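PDB 4DH2: cellulosome anchoring protein cohesin region from Clostridium thermocellum, which serves as a type I cohesin module of a cellulosome anchoring protein, binding the dockerin of a partner protein. Local coordinates for residues F49-Y55 with S87-F93. Residues are numbered along the deposited sequence; the frame is centred on the assembly and turned at random.
Sequences FNLSLYY and SEIVFLF
The ring of Phe49 leans across to Phe93 and takes the CB of Phe93 over one face; Phe49 CE2 lies 3.3 Å from Phe93 CB. CG of Phe49 sits between the backbone N and the carbonyl carbon (chi1 71°), which tips the ring over the neighbouring strand. The Phe93 ring swings outward, so the two near-parallel rings barely overlap. Phe49 also lies alongside Phe91, its CE1 against Phe91 CB. The far end of the Phe91 ring meets Leu53 with its edge, Phe91 CE2 lying 4.0 Å from Leu53 CD1. Phe49, Leu51, Leu53, Ile89 and Phe91 face the hydrophobic core, where Phe110 and Phe141 add further rings. At the end of the ladder, CE2 of Tyr55 touches Ile89 CG1, and CB of Ser87 sits over the centre of the Tyr55 ring.

The opposite face is mixed: Asn50, Ser52, Tyr54 and Glu88 share it with Val90 and Leu92. The Asn50 amide turns back to Phe91 O, ND2 donating an almost straight bond of 2.9 Å. Leu51 N reaches the same oxygen from the other face of its carbonyl plane. Glu88 extends alongside the Tyr54 ring, its carboxylate nearly parallel to it. Its OE2 lies 2.8 Å from Ser52 OG and accepts a bond from a water that also contacts Tyr54 OH. Val90 CG1 packs on Asn50 ND2 and CG2 on Ser52 OG.

Backbone bonds join 49-55 and 87-93 as antiparallel neighbours. On the Asn50 and Glu88 face, Glu88 OE1 bonds His66 of the dockerin chain, and Asn50 ND2 bonds Leu64 O of that chain. One face of the strand pair thus lies on the aromatic core and the other meets the dockerin, as the binding face of the cohesin beta-sandwich does in a type I cohesin-dockerin complex.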
ATOM      1  N   PHE A  49       0.562  -4.309  -5.435  1.00 16.30           N
ATOM      2  CA  PHE A  49      -0.427  -3.319  -5.021  1.00 17.60           C
ATOM      3  C   PHE A  49       0.170  -2.339  -4.073  1.00 16.89           C
ATOM      4  O   PHE A  49       1.161  -2.624  -3.391  1.00 15.55           O
ATOM      5  CB  PHE A  49      -1.686  -3.969  -4.423  1.00 16.21           C
ATOM      6  CG  PHE A  49      -1.492  -4.605  -3.046  1.00 17.96           C
ATOM      7  CD1 PHE A  49      -1.478  -3.841  -1.892  1.00 18.40           C
ATOM      8  CD2 PHE A  49      -1.356  -5.976  -2.932  1.00 17.58           C
ATOM      9  CE1 PHE A  49      -1.343  -4.443  -0.660  1.00 19.11           C
ATOM     10  CE2 PHE A  49      -1.211  -6.579  -1.720  1.00 14.30           C
ATOM     11  CZ  PHE A  49      -1.200  -5.811  -0.570  1.00 16.56           C
ATOM     12  N   ASN A  50      -0.436  -1.156  -4.032  1.00 14.60           N
ATOM     13  CA  ASN A  50       0.007  -0.071  -3.176  1.00 16.12           C
ATOM     14  C   ASN A  50      -1.298   0.556  -2.715  1.00 15.68           C
ATOM     15  O   ASN A  50      -2.137   0.953  -3.552  1.00 16.18           O
ATOM     16  CB  ASN A  50       0.878   0.828  -4.047  1.00 15.04           C
ATOM     17  CG  ASN A  50       1.491   2.037  -3.346  1.00 17.47           C
ATOM     18  OD1 ASN A  50       1.734   3.026  -4.029  1.00 19.55           O
ATOM     19  ND2 ASN A  50       1.782   1.972  -2.043  1.00 17.21           N
ATOM     20  N   LEU A  51      -1.484   0.599  -1.392  1.00 17.83           N
ATOM     21  CA  LEU A  51      -2.770   0.964  -0.789  1.00 20.84           C
ATOM     22  C   LEU A  51      -2.476   1.803   0.462  1.00 17.93           C
ATOM     23  O   LEU A  51      -1.529   1.471   1.191  1.00 19.17           O
ATOM     24  CB  LEU A  51      -3.493  -0.342  -0.405  1.00 25.16           C
ATOM     25  CG  LEU A  51      -4.817  -0.320   0.337  1.00 33.23           C
ATOM     26  CD1 LEU A  51      -5.784   0.494  -0.434  1.00 42.11           C
ATOM     27  CD2 LEU A  51      -5.295  -1.740   0.425  1.00 42.52           C
ATOM     28  N   SER A  52      -3.256   2.864   0.696  1.00 20.12           N
ATOM     29  CA  SER A  52      -3.161   3.683   1.929  1.00 21.32           C
ATOM     30  C   SER A  52      -4.458   3.604   2.717  1.00 14.76           C
ATOM     31  O   SER A  52      -5.575   3.622   2.121  1.00 17.30           O
ATOM     32  CB  SER A  52      -2.969   5.179   1.583  1.00 23.39           C
ATOM     33  OG  SER A  52      -1.698   5.403   1.016  1.00 41.91           O
ATOM     34  N   LEU A  53      -4.307   3.598   4.037  1.00 20.65           N
ATOM     35  CA  LEU A  53      -5.425   3.735   4.971  1.00 19.25           C
ATOM     36  C   LEU A  53      -5.162   4.900   5.889  1.00 22.67           C
ATOM     37  O   LEU A  53      -4.002   5.216   6.189  1.00 20.61           O
ATOM     38  CB  LEU A  53      -5.509   2.486   5.857  1.00 19.33           C
ATOM     39  CG  LEU A  53      -5.818   1.140   5.241  1.00 41.36           C
ATOM     40  CD1 LEU A  53      -5.878   0.112   6.366  1.00 44.41           C
ATOM     41  CD2 LEU A  53      -7.112   1.178   4.488  1.00 45.84           C
ATOM     42  N   TYR A  54      -6.231   5.520   6.388  1.00 21.86           N
ATOM     43  CA  TYR A  54      -6.085   6.565   7.376  1.00 20.12           C
ATOM     44  C   TYR A  54      -6.858   6.169   8.615  1.00 17.43           C
ATOM     45  O   TYR A  54      -7.879   5.486   8.514  1.00 20.30           O
ATOM     46  CB  TYR A  54      -6.681   7.848   6.877  1.00 22.90           C
ATOM     47  CG  TYR A  54      -5.944   8.412   5.710  1.00 23.65           C
ATOM     48  CD1 TYR A  54      -4.827   9.200   5.902  1.00 27.18           C
ATOM     49  CD2 TYR A  54      -6.344   8.113   4.418  1.00 27.64           C
ATOM     50  CE1 TYR A  54      -4.142   9.729   4.831  1.00 34.88           C
ATOM     51  CE2 TYR A  54      -5.673   8.648   3.340  1.00 32.81           C
ATOM     52  CZ  TYR A  54      -4.569   9.447   3.563  1.00 27.93           C
ATOM     53  OH  TYR A  54      -3.883   9.980   2.492  1.00 40.36           O
ATOM     54  N   TYR A  55      -6.347   6.612   9.751  1.00 21.44           N
ATOM     55  CA  TYR A  55      -6.999   6.440  11.050  1.00 24.52           C
ATOM     56  C   TYR A  55      -6.998   7.752  11.814  1.00 24.06           C
ATOM     57  O   TYR A  55      -6.251   8.681  11.488  1.00 24.05           O
ATOM     58  CB  TYR A  55      -6.275   5.355  11.854  1.00 20.76           C
ATOM     59  CG  TYR A  55      -4.801   5.636  12.127  1.00 25.88           C
ATOM     60  CD1 TYR A  55      -4.406   6.215  13.311  1.00 27.60           C
ATOM     61  CD2 TYR A  55      -3.804   5.323  11.188  1.00 24.74           C
ATOM     62  CE1 TYR A  55      -3.086   6.483  13.574  1.00 24.42           C
ATOM     63  CE2 TYR A  55      -2.455   5.601  11.448  1.00 24.59           C
ATOM     64  CZ  TYR A  55      -2.108   6.194  12.642  1.00 30.39           C
ATOM     65  OH  TYR A  55      -0.789   6.480  12.956  1.00 28.39           O
ATOM     66  N   SER A  87      -1.229  10.269   9.950  1.00 28.75           N
ATOM     67  CA  SER A  87      -2.039   9.153  10.433  1.00 26.77           C
ATOM     68  C   SER A  87      -2.424   8.266   9.278  1.00 26.94           C
ATOM     69  O   SER A  87      -3.596   7.948   9.089  1.00 22.68           O
ATOM     70  CB  SER A  87      -3.303   9.669  11.120  1.00 33.17           C
ATOM     71  OG  SER A  87      -2.937  10.541  12.172  1.00 35.53           O
ATOM     72  N   GLU A  88      -1.411   7.868   8.517  1.00 22.65           N
ATOM     73  CA  GLU A  88      -1.606   7.094   7.311  1.00 21.69           C
ATOM     74  C   GLU A  88      -0.768   5.820   7.381  1.00 20.57           C
ATOM     75  O   GLU A  88       0.393   5.843   7.801  1.00 25.51           O
ATOM     76  CB  GLU A  88      -1.182   7.929   6.088  1.00 23.04           C
ATOM     77  CG  GLU A  88      -1.512   7.259   4.751  1.00 22.72           C
ATOM     78  CD  GLU A  88      -0.815   7.892   3.532  1.00 34.35           C
ATOM     79  OE1 GLU A  88       0.281   8.481   3.678  1.00 40.04           O
ATOM     80  OE2 GLU A  88      -1.354   7.753   2.415  1.00 29.05           O
ATOM     81  N   ILE A  89      -1.357   4.703   6.976  1.00 19.23           N
ATOM     82  CA  ILE A  89      -0.617   3.467   6.863  1.00 18.39           C
ATOM     83  C   ILE A  89      -0.565   3.098   5.391  1.00 19.57           C
ATOM     84  O   ILE A  89      -1.609   2.957   4.722  1.00 21.45           O
ATOM     85  CB  ILE A  89      -1.289   2.323   7.593  1.00 22.27           C
ATOM     86  CG1 ILE A  89      -1.666   2.720   9.022  1.00 29.06           C
ATOM     87  CG2 ILE A  89      -0.377   1.105   7.564  1.00 26.44           C
ATOM     88  CD1 ILE A  89      -2.453   1.656   9.706  1.00 41.96           C
ATOM     89  N   VAL A  90       0.645   2.966   4.875  1.00 20.77           N
ATOM     90  CA  VAL A  90       0.848   2.684   3.456  1.00 18.31           C
ATOM     91  C   VAL A  90       1.401   1.268   3.311  1.00 19.78           C
ATOM     92  O   VAL A  90       2.301   0.855   4.051  1.00 21.56           O
ATOM     93  CB  VAL A  90       1.813   3.691   2.810  1.00 24.15           C
ATOM     94  CG1 VAL A  90       1.797   3.551   1.304  1.00 21.49           C
ATOM     95  CG2 VAL A  90       1.411   5.107   3.195  1.00 22.36           C
ATOM     96  N   PHE A  91       0.832   0.520   2.376  1.00 20.24           N
ATOM     97  CA  PHE A  91       1.265  -0.839   2.095  1.00 16.85           C
ATOM     98  C   PHE A  91       1.820  -0.901   0.679  1.00 18.33           C
ATOM     99  O   PHE A  91       1.308  -0.250  -0.226  1.00 17.64           O
ATOM    100  CB  PHE A  91       0.085  -1.803   2.147  1.00 17.40           C
ATOM    101  CG  PHE A  91      -0.604  -1.848   3.465  1.00 18.87           C
ATOM    102  CD1 PHE A  91      -0.209  -2.769   4.418  1.00 21.04           C
ATOM    103  CD2 PHE A  91      -1.642  -0.996   3.751  1.00 24.31           C
ATOM    104  CE1 PHE A  91      -0.847  -2.822   5.654  1.00 25.29           C
ATOM    105  CE2 PHE A  91      -2.285  -1.057   4.983  1.00 32.10           C
ATOM    106  CZ  PHE A  91      -1.873  -1.986   5.918  1.00 26.35           C
ATOM    107  N   LEU A  92       2.869  -1.698   0.502  1.00 17.16           N
ATOM    108  CA  LEU A  92       3.381  -2.007  -0.818  1.00 17.26           C
ATOM    109  C   LEU A  92       3.679  -3.497  -0.909  1.00 22.63           C
ATOM    110  O   LEU A  92       4.453  -4.064  -0.101  1.00 19.58           O
ATOM    111  CB  LEU A  92       4.633  -1.199  -1.084  1.00 21.39           C
ATOM    112  CG  LEU A  92       5.231  -1.458  -2.473  1.00 21.14           C
ATOM    113  CD1 LEU A  92       4.325  -0.907  -3.587  1.00 19.50           C
ATOM    114  CD2 LEU A  92       6.602  -0.819  -2.525  1.00 28.00           C
ATOM    115  N   PHE A  93       3.090  -4.130  -1.916  1.00 16.52           N
ATOM    116  CA  PHE A  93       3.352  -5.528  -2.208  1.00 18.39           C
ATOM    117  C   PHE A  93       3.822  -5.673  -3.629  1.00 19.60           C
ATOM    118  O   PHE A  93       3.292  -5.020  -4.522  1.00 19.11           O
ATOM    119  CB  PHE A  93       2.072  -6.344  -2.043  1.00 15.66           C
ATOM    120  CG  PHE A  93       2.192  -7.728  -2.583  1.00 18.86           C
ATOM    121  CD1 PHE A  93       2.721  -8.742  -1.808  1.00 21.27           C
ATOM    122  CD2 PHE A  93       1.828  -8.004  -3.882  1.00 15.75           C
ATOM    123  CE1 PHE A  93       2.883 -10.027  -2.326  1.00 20.03           C
ATOM    124  CE2 PHE A  93       1.991  -9.281  -4.423  1.00 22.08           C
ATOM    125  CZ  PHE A  93       2.527 -10.304  -3.633  1.00 19.50           C
TER
HETATM  126  O   HOH W   1      -2.419   8.814   0.008  1.00 50.16           O
HETATM  127  O   HOH W   2      -5.594  11.724  12.860  1.00 32.71           O
HETATM  128  O   HOH W   3      -0.461   9.132  13.805  1.00 40.55           O